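Local coordinates for Mgp-operon protein 3 (Mycoplasma pneumoniae, PDB 6RJ1) that probably acts as a surface adhesin that helps this human pathogen attach to sugars on host cells, at residues A[15-20]-A[928-933]. Residues are numbered along the deposited sequence; the frame is centred on the assembly and turned at random.
Sequences TPYTPF and DLTGIL
Tyr-17 of segment 15-20 meets Thr-930 and Leu-933 of segment 928-933, with no hydrogen bond between the two backbones. Residues 15-17 are the end of strand 13-17, and the chain then leaves the sheet as a loop. Strand 13-17 is the middle strand of a small antiparallel sheet, between 6-10 and 28-29. Segment 928-933 is an outermost strand of a four-stranded antiparallel sheet and pairs with 939-945. Thr-930 and Gly-931 both face Ile-943 there, which makes a classic beta bulge.

The contact is small and mostly apolar. Tyr-17 points toward the other segment. Its CG is anti to the carbonyl carbon, beside the backbone N (chi1 -79°), and the ring carries its hydroxyl to Thr-930. Tyr-17 OH lies 3.5 Å from Thr-930 CG2, a van der Waals contact of the methyl. The two side chains cross at about a right angle. Thr-930 CG2 is anti to its own backbone N, which turns the methyl to the tyrosine.

Leu-933 packs at the root of the same side chain. Leu-933 CD2 is 3.8 Å from Tyr-17 CB, and Leu-933 CD1 is 4.0 Å from Tyr-17 CB, so both methyls of the fork touch it. Leu-933 CD1 also comes within 3.9 Å of Thr-18 O. Thr-18 itself points away, and its OG1 forms a hydrogen bond with Thr-22 O. Leu-933 also touches Tyr-6 and Leu-8 of strand 6-10, and Tyr-17 touches Leu-8 too.

This is plain side-chain packing between the small N-terminal antiparallel sheet and the bulged outermost strand of the C-terminal four-stranded sheet.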
ATOM      1  N   THR A  15     -28.896   5.304   3.916  1.00 74.20           N
ATOM      2  CA  THR A  15     -30.252   5.157   4.455  1.00 74.13           C
ATOM      3  C   THR A  15     -30.259   4.907   5.988  1.00 78.53           C
ATOM      4  O   THR A  15     -29.500   4.070   6.482  1.00 78.00           O
ATOM      5  CB  THR A  15     -31.039   4.089   3.645  1.00 80.81           C
ATOM      6  OG1 THR A  15     -31.168   4.479   2.284  1.00 82.03           O
ATOM      7  CG2 THR A  15     -32.426   3.808   4.182  1.00 81.40           C
ATOM      8  N   PRO A  16     -31.129   5.621   6.749  1.00 76.08           N
ATOM      9  CA  PRO A  16     -31.204   5.371   8.199  1.00 76.16           C
ATOM     10  C   PRO A  16     -32.116   4.190   8.529  1.00 80.79           C
ATOM     11  O   PRO A  16     -33.276   4.177   8.134  1.00 80.79           O
ATOM     12  CB  PRO A  16     -31.737   6.692   8.770  1.00 77.43           C
ATOM     13  CG  PRO A  16     -32.440   7.359   7.626  1.00 81.73           C
ATOM     14  CD  PRO A  16     -32.098   6.657   6.336  1.00 77.21           C
ATOM     15  N   TYR A  17     -31.582   3.192   9.232  1.00 77.21           N
ATOM     16  CA  TYR A  17     -32.325   2.009   9.642  1.00 77.14           C
ATOM     17  C   TYR A  17     -32.650   2.096  11.126  1.00 82.87           C
ATOM     18  O   TYR A  17     -31.802   2.513  11.920  1.00 83.35           O
ATOM     19  CB  TYR A  17     -31.540   0.727   9.322  1.00 77.20           C
ATOM     20  CG  TYR A  17     -31.630   0.318   7.870  1.00 78.21           C
ATOM     21  CD1 TYR A  17     -30.775   0.860   6.917  1.00 79.43           C
ATOM     22  CD2 TYR A  17     -32.572  -0.613   7.446  1.00 79.86           C
ATOM     23  CE1 TYR A  17     -30.841   0.472   5.578  1.00 80.57           C
ATOM     24  CE2 TYR A  17     -32.652  -1.004   6.109  1.00 80.98           C
ATOM     25  CZ  TYR A  17     -31.789  -0.456   5.177  1.00 87.89           C
ATOM     26  OH  TYR A  17     -31.870  -0.831   3.857  1.00 88.29           O
ATOM     27  N   THR A  18     -33.881   1.722  11.494  1.00 78.81           N
ATOM     28  CA  THR A  18     -34.331   1.731  12.883  1.00 78.13           C
ATOM     29  C   THR A  18     -33.955   0.403  13.565  1.00 83.08           C
ATOM     30  O   THR A  18     -33.736  -0.585  12.857  1.00 81.29           O
ATOM     31  CB  THR A  18     -35.853   1.971  12.944  1.00 78.67           C
ATOM     32  OG1 THR A  18     -36.548   0.879  12.333  1.00 78.65           O
ATOM     33  CG2 THR A  18     -36.263   3.301  12.341  1.00 72.55           C
ATOM     34  N   PRO A  19     -33.951   0.311  14.922  1.00 82.62           N
ATOM     35  CA  PRO A  19     -33.680  -0.989  15.559  1.00 83.26           C
ATOM     36  C   PRO A  19     -34.825  -2.011  15.358  1.00 88.90           C
ATOM     37  O   PRO A  19     -34.791  -3.093  15.933  1.00 89.44           O
ATOM     38  CB  PRO A  19     -33.427  -0.614  17.021  1.00 84.98           C
ATOM     39  CG  PRO A  19     -34.229   0.600  17.234  1.00 89.22           C
ATOM     40  CD  PRO A  19     -34.206   1.356  15.938  1.00 84.64           C
ATOM     41  N   PHE A  20     -35.822  -1.672  14.510  1.00 85.46           N
ATOM     42  CA  PHE A  20     -36.908  -2.548  14.079  1.00 85.42           C
ATOM     43  C   PHE A  20     -36.488  -3.235  12.767  1.00 89.95           C
ATOM     44  O   PHE A  20     -37.265  -4.007  12.209  1.00 89.24           O
ATOM     45  CB  PHE A  20     -38.182  -1.743  13.822  1.00 87.42           C
ATOM     46  CG  PHE A  20     -39.064  -1.484  15.011  1.00 89.34           C
ATOM     47  CD1 PHE A  20     -39.446  -2.519  15.856  1.00 92.85           C
ATOM     48  CD2 PHE A  20     -39.589  -0.221  15.238  1.00 92.01           C
ATOM     49  CE1 PHE A  20     -40.292  -2.281  16.940  1.00 94.40           C
ATOM     50  CE2 PHE A  20     -40.448   0.017  16.310  1.00 95.57           C
ATOM     51  CZ  PHE A  20     -40.806  -1.015  17.150  1.00 94.16           C
ATOM     52  N   ASP A 928     -27.047 -11.397  -1.212  1.00 85.50           N
ATOM     53  CA  ASP A 928     -26.421 -10.080  -1.311  1.00 84.35           C
ATOM     54  C   ASP A 928     -26.719  -9.276  -0.064  1.00 83.32           C
ATOM     55  O   ASP A 928     -27.875  -9.064   0.270  1.00 82.06           O
ATOM     56  CB  ASP A 928     -26.858  -9.345  -2.584  1.00 86.96           C
ATOM     57  CG  ASP A 928     -26.328 -10.001  -3.841  1.00105.72           C
ATOM     58  OD1 ASP A 928     -25.078 -10.079  -3.994  1.00108.28           O
ATOM     59  OD2 ASP A 928     -27.156 -10.441  -4.673  1.00113.04           O
ATOM     60  N   LEU A 929     -25.671  -8.863   0.642  1.00 77.44           N
ATOM     61  CA  LEU A 929     -25.785  -8.145   1.899  1.00 76.40           C
ATOM     62  C   LEU A 929     -26.092  -6.641   1.774  1.00 81.46           C
ATOM     63  O   LEU A 929     -25.368  -5.911   1.089  1.00 80.93           O
ATOM     64  CB  LEU A 929     -24.505  -8.378   2.703  1.00 75.85           C
ATOM     65  CG  LEU A 929     -24.398  -7.682   4.041  1.00 79.56           C
ATOM     66  CD1 LEU A 929     -25.073  -8.479   5.138  1.00 78.74           C
ATOM     67  CD2 LEU A 929     -22.970  -7.443   4.375  1.00 81.56           C
ATOM     68  N   THR A 930     -27.147  -6.182   2.487  1.00 78.36           N
ATOM     69  CA  THR A 930     -27.532  -4.763   2.576  1.00 77.81           C
ATOM     70  C   THR A 930     -26.696  -4.117   3.701  1.00 81.17           C
ATOM     71  O   THR A 930     -26.270  -2.961   3.591  1.00 81.47           O
ATOM     72  CB  THR A 930     -29.038  -4.636   2.828  1.00 81.00           C
ATOM     73  OG1 THR A 930     -29.739  -5.311   1.791  1.00 82.15           O
ATOM     74  CG2 THR A 930     -29.511  -3.199   2.913  1.00 76.10           C
ATOM     75  N   GLY A 931     -26.470  -4.890   4.756  1.00 76.48           N
ATOM     76  CA  GLY A 931     -25.692  -4.484   5.913  1.00 75.77           C
ATOM     77  C   GLY A 931     -26.060  -5.252   7.162  1.00 78.23           C
ATOM     78  O   GLY A 931     -26.948  -6.105   7.148  1.00 75.77           O
ATOM     79  N   ILE A 932     -25.353  -4.944   8.248  1.00 76.07           N
ATOM     80  CA  ILE A 932     -25.541  -5.549   9.566  1.00 76.15           C
ATOM     81  C   ILE A 932     -25.807  -4.456  10.612  1.00 82.25           C
ATOM     82  O   ILE A 932     -25.043  -3.492  10.716  1.00 82.71           O
ATOM     83  CB  ILE A 932     -24.342  -6.479   9.948  1.00 79.01           C
ATOM     84  CG1 ILE A 932     -24.143  -7.588   8.891  1.00 78.78           C
ATOM     85  CG2 ILE A 932     -24.519  -7.090  11.358  1.00 79.98           C
ATOM     86  CD1 ILE A 932     -22.805  -8.072   8.745  1.00 80.61           C
ATOM     87  N   LEU A 933     -26.892  -4.611  11.384  1.00 79.88           N
ATOM     88  CA  LEU A 933     -27.276  -3.659  12.428  1.00 80.16           C
ATOM     89  C   LEU A 933     -26.966  -4.212  13.813  1.00 85.67           C
ATOM     90  O   LEU A 933     -27.540  -5.241  14.176  1.00 84.54           O
ATOM     91  CB  LEU A 933     -28.779  -3.314  12.368  1.00 80.02           C
ATOM     92  CG  LEU A 933     -29.400  -2.903  11.038  1.00 84.84           C
ATOM     93  CD1 LEU A 933     -30.886  -2.733  11.190  1.00 85.05           C
ATOM     94  CD2 LEU A 933     -28.804  -1.612  10.503  1.00 86.90           C
TER